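Local coordinates for 4-alpha-glucanotransferase (Aquifex aeolicus, PDB 1TZ7), which belongs to the amylomaltase, or disproportionating enzyme, family and is built round an eight-stranded parallel beta/alpha barrel, at residues R22-L27 and C56-W61; F49-K54 and R217-S222; L60-P65 and S222-L227; N396-T401 and A450-I455; L441-L446 and G499-E504. One frame throughout, in Å; residues are numbered along the deposited sequence.

Contact 1: residues R22-L27 and C56-W61; sequences RLAGIL and CGFSLW
The carbonyl oxygen A24 O takes two backbone N-H groups from the chain that follows helix 44-56. S59 N approaches it almost in line with the carbonyl bond, 2.9 Å from A24 O, whereas the bond from L60 N to A24 O is weak and bent. I26 N donates to L60 O at 3.1 Å from above the plane of that carbonyl. A water ties the entry to the strand together: it accepts from A24 N at 3.0 Å, lies 3.0 Å from G57 O, to which it can donate, and pairs with S59 OG. Where G25 pairs with L60, the missing side chain lets L60 CB settle 3.6 Å from G25 CA. The F58 ring packs beside the strand pair. I26 CG1 lies over one of its faces, 3.9 Å from the F58 centroid in a CH-pi contact, and A24 C meets its edge. With F58 CG anti to the carbonyl carbon (chi1 -75°), the ring is carried across to I26, and L498 of helix 491-500 also touches it. G57, with positive phi, closes helix 44-56 in a Schellman motif before strand 60-62. Strand 23-27, that helix and strand 60-62 form a beta-alpha-beta unit of the barrel.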
# COMPACT_ATOMS: atom_id res chain seq x y z
N ARG A 22 5.51 -18.84 13.95
CA ARG A 22 4.65 -17.86 14.62
C ARG A 22 5.34 -16.51 14.66
O ARG A 22 6.25 -16.29 15.45
CB ARG A 22 4.34 -18.32 16.05
CG ARG A 22 3.53 -19.58 16.14
CD ARG A 22 3.30 -20.07 17.57
NE ARG A 22 2.68 -19.04 18.40
CZ ARG A 22 1.41 -18.63 18.28
NH1 ARG A 22 0.94 -17.68 19.08
NH2 ARG A 22 0.62 -19.16 17.35
N LEU A 23 4.89 -15.60 13.80
CA LEU A 23 5.53 -14.31 13.66
C LEU A 23 4.60 -13.19 14.04
O LEU A 23 3.39 -13.32 13.94
CB LEU A 23 6.01 -14.12 12.23
CG LEU A 23 7.11 -15.10 11.81
CD1 LEU A 23 6.55 -16.18 10.98
CD2 LEU A 23 8.18 -14.40 11.06
N ALA A 24 5.19 -12.08 14.47
CA ALA A 24 4.43 -10.87 14.79
C ALA A 24 4.99 -9.69 14.00
O ALA A 24 6.15 -9.68 13.64
CB ALA A 24 4.50 -10.59 16.28
N GLY A 25 4.15 -8.70 13.74
CA GLY A 25 4.58 -7.53 13.01
C GLY A 25 3.79 -6.30 13.36
O GLY A 25 2.82 -6.36 14.11
N ILE A 26 4.22 -5.17 12.82
CA ILE A 26 3.53 -3.92 13.00
C ILE A 26 3.10 -3.36 11.64
O ILE A 26 3.87 -3.41 10.68
CB ILE A 26 4.43 -2.90 13.74
CG1 ILE A 26 4.63 -3.34 15.20
CG2 ILE A 26 3.81 -1.49 13.69
CD1 ILE A 26 5.50 -2.41 16.02
N LEU A 27 1.87 -2.86 11.57
CA LEU A 27 1.40 -2.13 10.40
C LEU A 27 1.66 -0.63 10.59
O LEU A 27 1.06 0.01 11.46
CB LEU A 27 -0.10 -2.41 10.18
CG LEU A 27 -0.84 -1.53 9.15
CD1 LEU A 27 -0.15 -1.52 7.82
CD2 LEU A 27 -2.29 -2.01 9.01
N CYS A 56 12.27 -5.74 20.00
CA CYS A 56 11.03 -6.31 20.56
C CYS A 56 10.87 -7.79 20.20
O CYS A 56 10.24 -8.55 20.94
CB CYS A 56 9.81 -5.54 20.05
SG CYS A 56 9.64 -3.86 20.72
N GLY A 57 11.44 -8.20 19.06
CA GLY A 57 11.30 -9.56 18.57
C GLY A 57 10.30 -9.69 17.41
O GLY A 57 9.92 -10.80 17.03
N PHE A 58 9.86 -8.56 16.87
CA PHE A 58 8.99 -8.56 15.69
C PHE A 58 9.75 -9.07 14.48
O PHE A 58 10.96 -8.87 14.37
CB PHE A 58 8.47 -7.15 15.39
CG PHE A 58 7.39 -6.68 16.33
CD1 PHE A 58 6.10 -7.20 16.24
CD2 PHE A 58 7.65 -5.71 17.28
CE1 PHE A 58 5.10 -6.76 17.09
CE2 PHE A 58 6.65 -5.27 18.14
CZ PHE A 58 5.37 -5.79 18.04
N SER A 59 9.03 -9.72 13.55
CA SER A 59 9.63 -10.24 12.32
C SER A 59 8.99 -9.65 11.06
O SER A 59 9.44 -9.93 9.95
CB SER A 59 9.50 -11.75 12.27
OG SER A 59 10.11 -12.36 13.38
N LEU A 60 7.94 -8.85 11.22
CA LEU A 60 7.18 -8.35 10.07
C LEU A 60 6.93 -6.86 10.16
O LEU A 60 6.67 -6.33 11.23
CB LEU A 60 5.83 -9.08 9.97
CG LEU A 60 5.88 -10.60 9.77
CD1 LEU A 60 4.51 -11.20 10.03
CD2 LEU A 60 6.36 -10.94 8.38
N TRP A 61 7.01 -6.19 9.01
CA TRP A 61 6.64 -4.80 8.89
C TRP A 61 5.73 -4.64 7.68
O TRP A 61 6.12 -4.95 6.55
CB TRP A 61 7.90 -3.94 8.71
CG TRP A 61 7.62 -2.49 8.47
CD1 TRP A 61 6.52 -1.78 8.89
CD2 TRP A 61 8.44 -1.56 7.77
NE1 TRP A 61 6.62 -0.47 8.49
CE2 TRP A 61 7.79 -0.31 7.79
CE3 TRP A 61 9.68 -1.66 7.11
CZ2 TRP A 61 8.33 0.83 7.18
CZ3 TRP A 61 10.21 -0.53 6.51
CH2 TRP A 61 9.53 0.70 6.55
O HOH W 1 8.11 -12.19 15.09

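Contact 2: residues F49-K54 and R217-S222; sequences FLDFLK and RERGIS
I221 and R219 meet helix 44-56 from the Schellman motif that ends helix 192-218, in which G220 is the C-prime residue with positive phi; the contact packs two helices of the barrel's outer layer, one along its flank and the other by its end. I221 is the apolar half. Its CG1 is anti to the carbonyl carbon (chi1 -65°), which sends CD1 toward the helix, where I221 CD1 lies 3.7 Å from L53 CB and 4.1 Å from L50 CD2. The same methyl group approaches the helix backbone at L50 O, an oxygen used by K54 N within the helix.

R219 and K54 form the outer half and cross at about a right angle. K54 leaves with CG anti to the backbone N, bends at chi2 (54°), and lays its methylenes over R219: K54 CD is 3.9 Å from R219 CB and 3.4 Å from R219 O. The extended R219 chain brings its guanidinium near D51, but D51 OD1 sits well out of the guanidinium plane, 4.0 Å from R219 NE; no N-H points at it, and at most a long-range attraction of charges acts. Y215 takes both polar ends, bonding D51 OD1 through its hydroxyl and R219 NH2 through its carbonyl. The loop carrying I221 is steadied by R217, whose NE donates to I221 O at 3.2 Å, with that oxygen in the guanidinium plane.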
# COMPACT_ATOMS: atom_id res chain seq x y z
N PHE A 49 12.99 2.64 13.65
CA PHE A 49 11.79 1.83 13.78
C PHE A 49 12.11 0.35 13.56
O PHE A 49 11.61 -0.50 14.26
CB PHE A 49 10.72 2.28 12.78
CG PHE A 49 9.52 1.38 12.75
CD1 PHE A 49 8.66 1.30 13.84
CD2 PHE A 49 9.24 0.61 11.62
CE1 PHE A 49 7.55 0.47 13.81
CE2 PHE A 49 8.12 -0.23 11.59
CZ PHE A 49 7.29 -0.30 12.68
N LEU A 50 12.96 0.07 12.57
CA LEU A 50 13.44 -1.30 12.35
C LEU A 50 14.22 -1.82 13.57
O LEU A 50 14.09 -2.98 13.93
CB LEU A 50 14.32 -1.36 11.10
CG LEU A 50 13.59 -1.19 9.75
CD1 LEU A 50 14.58 -1.27 8.60
CD2 LEU A 50 12.49 -2.24 9.58
N ASP A 51 15.02 -0.95 14.20
CA ASP A 51 15.75 -1.30 15.43
C ASP A 51 14.79 -1.67 16.54
O ASP A 51 15.04 -2.57 17.31
CB ASP A 51 16.63 -0.13 15.91
CG ASP A 51 17.86 0.06 15.06
OD1 ASP A 51 18.20 -0.84 14.27
OD2 ASP A 51 18.56 1.09 15.12
N PHE A 52 13.67 -0.95 16.60
CA PHE A 52 12.63 -1.20 17.59
C PHE A 52 11.93 -2.56 17.32
O PHE A 52 11.70 -3.34 18.25
CB PHE A 52 11.61 -0.05 17.59
CG PHE A 52 10.37 -0.32 18.39
CD1 PHE A 52 9.17 -0.63 17.76
CD2 PHE A 52 10.39 -0.23 19.77
CE1 PHE A 52 8.02 -0.87 18.49
CE2 PHE A 52 9.24 -0.47 20.51
CZ PHE A 52 8.05 -0.79 19.87
N LEU A 53 11.59 -2.82 16.06
CA LEU A 53 11.08 -4.14 15.63
C LEU A 53 12.00 -5.25 16.15
O LEU A 53 11.57 -6.17 16.83
CB LEU A 53 11.01 -4.23 14.10
CG LEU A 53 9.79 -3.68 13.34
CD1 LEU A 53 8.61 -4.61 13.43
CD2 LEU A 53 9.43 -2.37 13.82
N LYS A 54 13.28 -5.14 15.80
CA LYS A 54 14.26 -6.16 16.13
C LYS A 54 14.37 -6.37 17.64
O LYS A 54 14.35 -7.50 18.12
CB LYS A 54 15.63 -5.78 15.55
CG LYS A 54 16.74 -6.82 15.79
CD LYS A 54 16.34 -8.20 15.29
CE LYS A 54 17.54 -9.12 15.19
NZ LYS A 54 18.11 -9.42 16.52
N ARG A 217 16.27 -6.93 6.33
CA ARG A 217 16.47 -8.35 6.02
C ARG A 217 17.58 -8.99 6.87
O ARG A 217 17.48 -10.15 7.27
CB ARG A 217 16.81 -8.52 4.53
CG ARG A 217 15.63 -8.28 3.59
CD ARG A 217 14.80 -9.53 3.34
NE ARG A 217 14.13 -9.96 4.55
CZ ARG A 217 14.08 -11.22 5.00
NH1 ARG A 217 13.45 -11.48 6.13
NH2 ARG A 217 14.65 -12.21 4.32
N GLU A 218 18.64 -8.23 7.14
CA GLU A 218 19.76 -8.73 7.94
C GLU A 218 19.35 -8.94 9.40
O GLU A 218 20.02 -9.65 10.15
CB GLU A 218 20.94 -7.76 7.87
CG GLU A 218 21.70 -7.82 6.56
CD GLU A 218 22.96 -6.97 6.57
OE1 GLU A 218 22.99 -5.95 7.30
OE2 GLU A 218 23.92 -7.31 5.84
N ARG A 219 18.25 -8.30 9.79
CA ARG A 219 17.70 -8.45 11.14
C ARG A 219 16.44 -9.36 11.15
O ARG A 219 15.71 -9.41 12.13
CB ARG A 219 17.38 -7.07 11.73
CG ARG A 219 18.64 -6.28 12.12
CD ARG A 219 18.45 -4.78 12.18
NE ARG A 219 19.73 -4.11 12.48
CZ ARG A 219 20.69 -3.89 11.59
NH1 ARG A 219 21.82 -3.29 11.96
NH2 ARG A 219 20.54 -4.27 10.32
N GLY A 220 16.22 -10.07 10.05
CA GLY A 220 15.19 -11.10 9.99
C GLY A 220 13.78 -10.54 9.83
O GLY A 220 12.79 -11.25 10.07
N ILE A 221 13.69 -9.28 9.44
CA ILE A 221 12.41 -8.62 9.25
C ILE A 221 11.99 -8.72 7.80
O ILE A 221 12.71 -8.27 6.90
CB ILE A 221 12.49 -7.15 9.70
CG1 ILE A 221 12.77 -7.06 11.21
CG2 ILE A 221 11.19 -6.41 9.37
CD1 ILE A 221 13.31 -5.73 11.65
N SER A 222 10.81 -9.31 7.56
CA SER A 222 10.22 -9.37 6.23
C SER A 222 9.23 -8.23 6.06
O SER A 222 8.47 -7.91 6.98
CB SER A 222 9.50 -10.72 6.02
OG SER A 222 10.41 -11.80 6.05

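Contact 3: residues L60-P65 and S222-L227; sequences LWQVLP and SIVGDL
Neighbouring parallel strands of the barrel meet where L60-P65 runs beside S222-L227; the axes of strands 60-62 and 222-227 lie 20° apart. W61 N donates to S222 O at 3.0 Å, V224 N to W61 O at 2.8 Å, and V63 N to V224 O at 3.0 Å; in the first and last the donor lies nearly in line with the carbonyl, while V224 N is tilted from its plane. Q62, with CG anti to the backbone N (chi1 -171°), extends obliquely across V224, bringing Q62 NE2 within 3.7 Å of V224 CG1. That amide nitrogen meets Y400 OH of strand 397-400 across the inside of the beta/alpha barrel, a probable hydrogen bond though modelled very short; L60, Q62, S222 and V224 share this inner face. W61 and I223 lie side by side on the outer face, where L212 and W209 of helix 192-218 cover them. Beyond V63 backbone bonding stops and waters bridge the chains: one can donate to V63 O and D226 OD1, another accepts from D226 N and gives a weak bond to L64 O. P65 lies alongside D226, with P65 CD 3.6 Å from D226 CB, and Y78 OH also bonds D226 OD1.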
# COMPACT_ATOMS: atom_id res chain seq x y z
N LEU A 60 7.94 -8.85 11.22
CA LEU A 60 7.18 -8.35 10.07
C LEU A 60 6.93 -6.86 10.16
O LEU A 60 6.67 -6.33 11.23
CB LEU A 60 5.83 -9.08 9.97
CG LEU A 60 5.88 -10.60 9.77
CD1 LEU A 60 4.51 -11.20 10.03
CD2 LEU A 60 6.36 -10.94 8.38
N TRP A 61 7.01 -6.19 9.01
CA TRP A 61 6.64 -4.80 8.89
C TRP A 61 5.73 -4.64 7.68
O TRP A 61 6.12 -4.95 6.55
CB TRP A 61 7.90 -3.94 8.71
CG TRP A 61 7.62 -2.49 8.47
CD1 TRP A 61 6.52 -1.78 8.89
CD2 TRP A 61 8.44 -1.56 7.77
NE1 TRP A 61 6.62 -0.47 8.49
CE2 TRP A 61 7.79 -0.31 7.79
CE3 TRP A 61 9.68 -1.66 7.11
CZ2 TRP A 61 8.33 0.83 7.18
CZ3 TRP A 61 10.21 -0.53 6.51
CH2 TRP A 61 9.53 0.70 6.55
N GLN A 62 4.51 -4.16 7.90
CA GLN A 62 3.58 -3.92 6.80
C GLN A 62 3.46 -2.44 6.49
O GLN A 62 3.19 -1.63 7.38
CB GLN A 62 2.20 -4.51 7.09
CG GLN A 62 1.26 -4.46 5.86
CD GLN A 62 -0.01 -5.28 6.02
OE1 GLN A 62 -1.08 -4.88 5.56
NE2 GLN A 62 0.09 -6.42 6.67
N VAL A 63 3.66 -2.10 5.23
CA VAL A 63 3.49 -0.75 4.75
C VAL A 63 2.32 -0.69 3.78
O VAL A 63 1.83 -1.73 3.33
CB VAL A 63 4.78 -0.23 4.04
CG1 VAL A 63 5.90 -0.03 5.04
CG2 VAL A 63 5.21 -1.20 2.92
N LEU A 64 1.88 0.52 3.46
CA LEU A 64 0.92 0.72 2.37
C LEU A 64 1.70 0.89 1.06
O LEU A 64 2.94 0.92 1.07
CB LEU A 64 0.04 1.94 2.66
CG LEU A 64 -0.48 2.06 4.11
CD1 LEU A 64 -1.21 3.37 4.31
CD2 LEU A 64 -1.38 0.88 4.45
N PRO A 65 1.00 0.99 -0.07
CA PRO A 65 1.66 1.17 -1.37
C PRO A 65 2.61 2.37 -1.37
O PRO A 65 2.30 3.40 -0.77
CB PRO A 65 0.50 1.38 -2.34
CG PRO A 65 -0.66 0.73 -1.68
CD PRO A 65 -0.47 0.95 -0.21
N SER A 222 10.81 -9.31 7.56
CA SER A 222 10.22 -9.37 6.23
C SER A 222 9.23 -8.23 6.06
O SER A 222 8.47 -7.91 6.98
CB SER A 222 9.50 -10.72 6.02
OG SER A 222 10.41 -11.80 6.05
N ILE A 223 9.23 -7.62 4.89
CA ILE A 223 8.38 -6.49 4.64
C ILE A 223 7.17 -6.90 3.82
O ILE A 223 7.30 -7.48 2.73
CB ILE A 223 9.16 -5.35 3.93
CG1 ILE A 223 10.43 -5.01 4.72
CG2 ILE A 223 8.27 -4.11 3.78
CD1 ILE A 223 11.37 -4.03 4.02
N VAL A 224 5.99 -6.61 4.35
CA VAL A 224 4.75 -6.82 3.65
C VAL A 224 4.35 -5.54 2.91
O VAL A 224 4.04 -4.54 3.53
CB VAL A 224 3.62 -7.23 4.62
CG1 VAL A 224 2.33 -7.51 3.87
CG2 VAL A 224 4.04 -8.45 5.45
N GLY A 225 4.39 -5.60 1.60
CA GLY A 225 3.94 -4.51 0.78
C GLY A 225 2.55 -4.73 0.27
O GLY A 225 1.94 -5.77 0.51
N ASP A 226 2.03 -3.75 -0.45
CA ASP A 226 0.62 -3.67 -0.73
C ASP A 226 0.41 -3.36 -2.21
O ASP A 226 0.90 -2.35 -2.72
CB ASP A 226 -0.03 -2.58 0.12
CG ASP A 226 -1.54 -2.71 0.19
OD1 ASP A 226 -2.12 -2.26 1.21
OD2 ASP A 226 -2.23 -3.23 -0.71
N LEU A 227 -0.31 -4.25 -2.90
CA LEU A 227 -0.57 -4.10 -4.34
C LEU A 227 -2.03 -3.76 -4.56
O LEU A 227 -2.89 -4.62 -4.41
CB LEU A 227 -0.24 -5.39 -5.08
CG LEU A 227 1.14 -5.46 -5.72
CD1 LEU A 227 2.21 -5.62 -4.65
CD2 LEU A 227 1.21 -6.61 -6.73
O HOH W 2 -1.04 -2.64 3.47
O HOH W 3 3.54 -1.39 -0.54

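Contact 4: residues N396-T401 and A450-I455; sequences NNVYYT and AKFAII
V398 and Y400 pack closely against F452 and I454 on the inner face of the barrel sheet, whereas N396 and K451 pair at the partly exposed N-terminal end of the strands. In the tight part V398 CG1 lies 3.6 Å from I454 CG1, and the Y400 ring runs beside I454 with Y400 CD2 3.7 Å from I454 CB. Three sound backbone bonds hold this stretch: Y399 N to F452 O and I454 N to Y399 O, both 2.9 Å, and T401 N to I454 O. On the other face Y399 CB rests on A450 CB, and V445 of helix 437-447 comes against Y399 and T401. Toward the strand starts the pairing slackens, the bond from F452 N to N397 O being weak at 3.4 Å. There K451 CG lies between the backbone N and the carbonyl carbon (chi1 68°), and the straight chain beyond it runs alongside N396, bringing K451 NZ 2.9 Å from N396 OD1, nearly in line with the amide carbonyl. Apolar packing and firm backbone bonds thus hold one part, while at the other the ammonium group meets a neutral amide, which probably leaves the lysine's charge uncompensated by that partner.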
# COMPACT_ATOMS: atom_id res chain seq x y z
N ASN A 396 -3.12 -20.56 8.50
CA ASN A 396 -2.77 -19.85 7.27
C ASN A 396 -3.57 -18.55 7.13
O ASN A 396 -4.45 -18.43 6.26
CB ASN A 396 -2.96 -20.74 6.04
CG ASN A 396 -2.14 -20.26 4.85
OD1 ASN A 396 -1.13 -19.57 5.01
ND2 ASN A 396 -2.58 -20.61 3.66
N ASN A 397 -3.26 -17.59 7.99
CA ASN A 397 -3.93 -16.31 8.00
C ASN A 397 -3.01 -15.24 8.54
O ASN A 397 -2.09 -15.53 9.32
CB ASN A 397 -5.19 -16.36 8.88
CG ASN A 397 -6.37 -16.97 8.17
OD1 ASN A 397 -6.76 -16.55 7.14
ND2 ASN A 397 -6.92 -17.94 8.73
N VAL A 398 -3.24 -14.01 8.11
CA VAL A 398 -2.70 -12.84 8.78
C VAL A 398 -3.81 -12.22 9.65
O VAL A 398 -4.88 -11.89 9.15
CB VAL A 398 -2.20 -11.80 7.75
CG1 VAL A 398 -1.41 -10.70 8.44
CG2 VAL A 398 -1.35 -12.49 6.66
N TYR A 399 -3.54 -12.08 10.94
CA TYR A 399 -4.55 -11.64 11.93
C TYR A 399 -4.19 -10.24 12.43
O TYR A 399 -3.17 -10.06 13.09
CB TYR A 399 -4.58 -12.62 13.11
CG TYR A 399 -5.84 -12.63 13.97
CD1 TYR A 399 -5.86 -13.32 15.18
CD2 TYR A 399 -7.01 -11.95 13.59
CE1 TYR A 399 -6.99 -13.36 15.98
CE2 TYR A 399 -8.15 -11.98 14.38
CZ TYR A 399 -8.12 -12.69 15.59
OH TYR A 399 -9.23 -12.74 16.39
N TYR A 400 -5.04 -9.27 12.13
CA TYR A 400 -4.81 -7.87 12.50
C TYR A 400 -5.62 -7.50 13.73
O TYR A 400 -6.71 -8.03 13.94
CB TYR A 400 -5.22 -6.94 11.34
CG TYR A 400 -4.40 -7.14 10.08
CD1 TYR A 400 -4.72 -8.14 9.17
CD2 TYR A 400 -3.29 -6.34 9.82
CE1 TYR A 400 -3.97 -8.32 8.01
CE2 TYR A 400 -2.53 -6.52 8.67
CZ TYR A 400 -2.88 -7.51 7.77
OH TYR A 400 -2.11 -7.70 6.63
N THR A 401 -5.09 -6.59 14.55
CA THR A 401 -5.92 -5.91 15.54
C THR A 401 -6.88 -4.99 14.82
O THR A 401 -8.09 -5.05 15.02
CB THR A 401 -5.04 -5.09 16.54
OG1 THR A 401 -4.16 -4.21 15.82
CG2 THR A 401 -4.09 -6.00 17.31
N ALA A 450 -2.93 -18.11 14.13
CA ALA A 450 -2.56 -17.39 12.89
C ALA A 450 -1.05 -17.28 12.80
O ALA A 450 -0.40 -16.88 13.77
CB ALA A 450 -3.17 -16.03 12.88
N LYS A 451 -0.48 -17.65 11.65
CA LYS A 451 0.97 -17.68 11.51
C LYS A 451 1.58 -16.27 11.57
O LYS A 451 2.66 -16.09 12.09
CB LYS A 451 1.39 -18.40 10.23
CG LYS A 451 1.04 -17.70 8.94
CD LYS A 451 1.48 -18.54 7.71
CE LYS A 451 1.27 -17.79 6.40
NZ LYS A 451 1.64 -18.61 5.21
N PHE A 452 0.86 -15.28 11.03
CA PHE A 452 1.27 -13.85 11.14
C PHE A 452 0.26 -13.08 11.98
O PHE A 452 -0.92 -13.05 11.66
CB PHE A 452 1.36 -13.19 9.75
CG PHE A 452 2.38 -13.83 8.81
CD1 PHE A 452 3.33 -14.73 9.27
CD2 PHE A 452 2.38 -13.50 7.46
CE1 PHE A 452 4.25 -15.29 8.39
CE2 PHE A 452 3.30 -14.06 6.59
CZ PHE A 452 4.22 -14.95 7.06
N ALA A 453 0.73 -12.45 13.05
CA ALA A 453 -0.09 -11.54 13.85
C ALA A 453 0.44 -10.12 13.69
O ALA A 453 1.60 -9.86 13.95
CB ALA A 453 -0.06 -11.94 15.29
N ILE A 454 -0.43 -9.21 13.25
CA ILE A 454 -0.01 -7.83 12.96
C ILE A 454 -0.79 -6.85 13.80
O ILE A 454 -2.02 -6.86 13.82
CB ILE A 454 -0.22 -7.52 11.45
CG1 ILE A 454 0.54 -8.54 10.58
CG2 ILE A 454 0.25 -6.08 11.14
CD1 ILE A 454 1.99 -8.20 10.35
N ILE A 455 -0.06 -5.99 14.52
CA ILE A 455 -0.66 -4.92 15.31
C ILE A 455 -0.51 -3.60 14.57
O ILE A 455 0.59 -3.22 14.20
CB ILE A 455 0.06 -4.82 16.68
CG1 ILE A 455 0.11 -6.19 17.38
CG2 ILE A 455 -0.62 -3.79 17.57
CD1 ILE A 455 1.13 -6.27 18.48

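Contact 5: residues L441-L446 and G499-E504; sequences LIRLVL and GIYGRE
The Y501 ring has I500 CG2 over the centre of one face and the backbone oxygen R443 O over the opposite one. Its hydroxyl lies at the edge of the R443 guanidinium, where R443 NH1 donates to Y501 OH at 3.0 Å and 156°. The oxygen is near the plane of that group, although the guanidinium and ring planes stand 81° apart. R443 reaches it with a chain extended from CG to NE, and its CG passes 3.4 Å from Y501 OH. L446 comes obliquely to the ring, L446 CB lying 3.7 Å from Y501 CD2, and L446 CD2 also touches R503 CD at 3.8 Å. The second guanidinium takes the carbonyl of L446 at its edge: R503 NE donates to L446 O at 2.9 Å, in the carbonyl plane and on a lone pair, and a weak bond runs from R503 NH2 to L446 O, 3.3 Å. A stronger partner of R503 NH2 is A450 O, while R503 NH1 bonds L23 O. Thus the tail after helix 491-500, which ends in a Schellman motif at G502, clasps the last turns of helix 437-447 and reaches past it to the starts of strands 452-456 and 23-27.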
# COMPACT_ATOMS: atom_id res chain seq x y z
N LEU A 441 -7.02 -7.18 23.42
CA LEU A 441 -7.25 -7.64 22.06
C LEU A 441 -5.95 -7.98 21.37
O LEU A 441 -5.92 -8.84 20.50
CB LEU A 441 -8.02 -6.58 21.26
CG LEU A 441 -9.46 -6.30 21.73
CD1 LEU A 441 -10.31 -5.75 20.60
CD2 LEU A 441 -10.11 -7.54 22.31
N ILE A 442 -4.88 -7.30 21.75
CA ILE A 442 -3.55 -7.68 21.29
C ILE A 442 -3.22 -9.10 21.75
O ILE A 442 -2.75 -9.92 20.98
CB ILE A 442 -2.49 -6.68 21.81
CG1 ILE A 442 -2.53 -5.38 20.98
CG2 ILE A 442 -1.08 -7.29 21.73
CD1 ILE A 442 -1.88 -4.19 21.67
N ARG A 443 -3.49 -9.39 23.03
CA ARG A 443 -3.28 -10.74 23.58
C ARG A 443 -4.07 -11.79 22.80
O ARG A 443 -3.55 -12.86 22.52
CB ARG A 443 -3.67 -10.78 25.04
CG ARG A 443 -2.67 -10.15 25.98
CD ARG A 443 -3.07 -10.21 27.44
NE ARG A 443 -2.19 -9.41 28.29
CZ ARG A 443 -1.10 -9.88 28.91
NH1 ARG A 443 -0.75 -11.16 28.77
NH2 ARG A 443 -0.37 -9.07 29.66
N LEU A 444 -5.32 -11.48 22.47
CA LEU A 444 -6.19 -12.41 21.74
C LEU A 444 -5.62 -12.71 20.34
O LEU A 444 -5.65 -13.84 19.86
CB LEU A 444 -7.61 -11.83 21.61
CG LEU A 444 -8.76 -12.43 22.45
CD1 LEU A 444 -8.27 -13.25 23.62
CD2 LEU A 444 -9.69 -11.34 22.92
N VAL A 445 -5.11 -11.68 19.69
CA VAL A 445 -4.51 -11.83 18.38
C VAL A 445 -3.21 -12.67 18.48
O VAL A 445 -2.97 -13.55 17.66
CB VAL A 445 -4.22 -10.45 17.73
CG1 VAL A 445 -3.29 -10.59 16.54
CG2 VAL A 445 -5.52 -9.79 17.32
N LEU A 446 -2.40 -12.39 19.49
CA LEU A 446 -1.10 -13.05 19.65
C LEU A 446 -1.26 -14.53 20.06
O LEU A 446 -0.46 -15.37 19.65
CB LEU A 446 -0.24 -12.32 20.69
CG LEU A 446 0.19 -10.89 20.35
CD1 LEU A 446 0.97 -10.28 21.52
CD2 LEU A 446 1.02 -10.85 19.10
N GLY A 499 7.05 -12.77 23.63
CA GLY A 499 7.70 -13.94 24.19
C GLY A 499 6.72 -14.88 24.88
O GLY A 499 6.82 -16.09 24.76
N ILE A 500 5.75 -14.30 25.59
CA ILE A 500 4.73 -15.08 26.29
C ILE A 500 3.91 -15.94 25.32
O ILE A 500 3.58 -17.08 25.62
CB ILE A 500 3.78 -14.13 27.10
CG1 ILE A 500 4.50 -13.58 28.32
CG2 ILE A 500 2.51 -14.85 27.52
CD1 ILE A 500 3.88 -12.30 28.89
N TYR A 501 3.61 -15.38 24.14
CA TYR A 501 2.76 -16.06 23.15
C TYR A 501 3.58 -16.62 21.98
O TYR A 501 3.04 -16.92 20.93
CB TYR A 501 1.67 -15.10 22.64
CG TYR A 501 0.78 -14.61 23.75
CD1 TYR A 501 -0.05 -15.50 24.44
CD2 TYR A 501 0.78 -13.28 24.14
CE1 TYR A 501 -0.86 -15.07 25.48
CE2 TYR A 501 -0.03 -12.84 25.18
CZ TYR A 501 -0.84 -13.74 25.85
OH TYR A 501 -1.64 -13.30 26.87
N GLY A 502 4.89 -16.75 22.20
CA GLY A 502 5.73 -17.54 21.32
C GLY A 502 5.90 -16.92 19.94
O GLY A 502 6.03 -17.62 18.95
N ARG A 503 5.89 -15.59 19.88
CA ARG A 503 6.08 -14.87 18.61
C ARG A 503 7.31 -13.97 18.65
O ARG A 503 7.51 -13.14 17.75
CB ARG A 503 4.85 -14.04 18.31
CG ARG A 503 3.63 -14.83 17.95
CD ARG A 503 2.50 -13.98 17.49
NE ARG A 503 1.25 -14.71 17.41
CZ ARG A 503 0.80 -15.33 16.32
NH1 ARG A 503 1.51 -15.32 15.20
NH2 ARG A 503 -0.36 -15.96 16.36
N GLU A 504 8.12 -14.12 19.69
CA GLU A 504 9.38 -13.38 19.80
C GLU A 504 10.48 -14.14 19.10
O GLU A 504 10.70 -15.31 19.38
CB GLU A 504 9.75 -13.16 21.27
CG GLU A 504 10.94 -12.23 21.47
CD GLU A 504 11.46 -12.20 22.90
OE1 GLU A 504 10.86 -12.87 23.77
OE2 GLU A 504 12.46 -11.51 23.16

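Contacts 1, 3 and 4 are strand pairings in one parallel barrel sheet: 1 and 3 share strand 60-62, and strand 23-27 of contact 1 adjoins strand 452-456 of contact 4. Contacts 2 and 5 belong to the outer helical layer, centres about 18 Å apart. Centre to centre, contact 2 lies about 9 Å from contact 1 and joins the helices leading into strands 60-62 and 222-227; contact 5 lies about 10 Å from contact 4 and uses the helix leading into strand 452-456. Along the chain contact 2 interlocks with contacts 1 and 3, contact 3 beginning where contact 1 ends; contacts 4 and 5 follow, interlocked. Strands from both chain ends meet, closing the barrel.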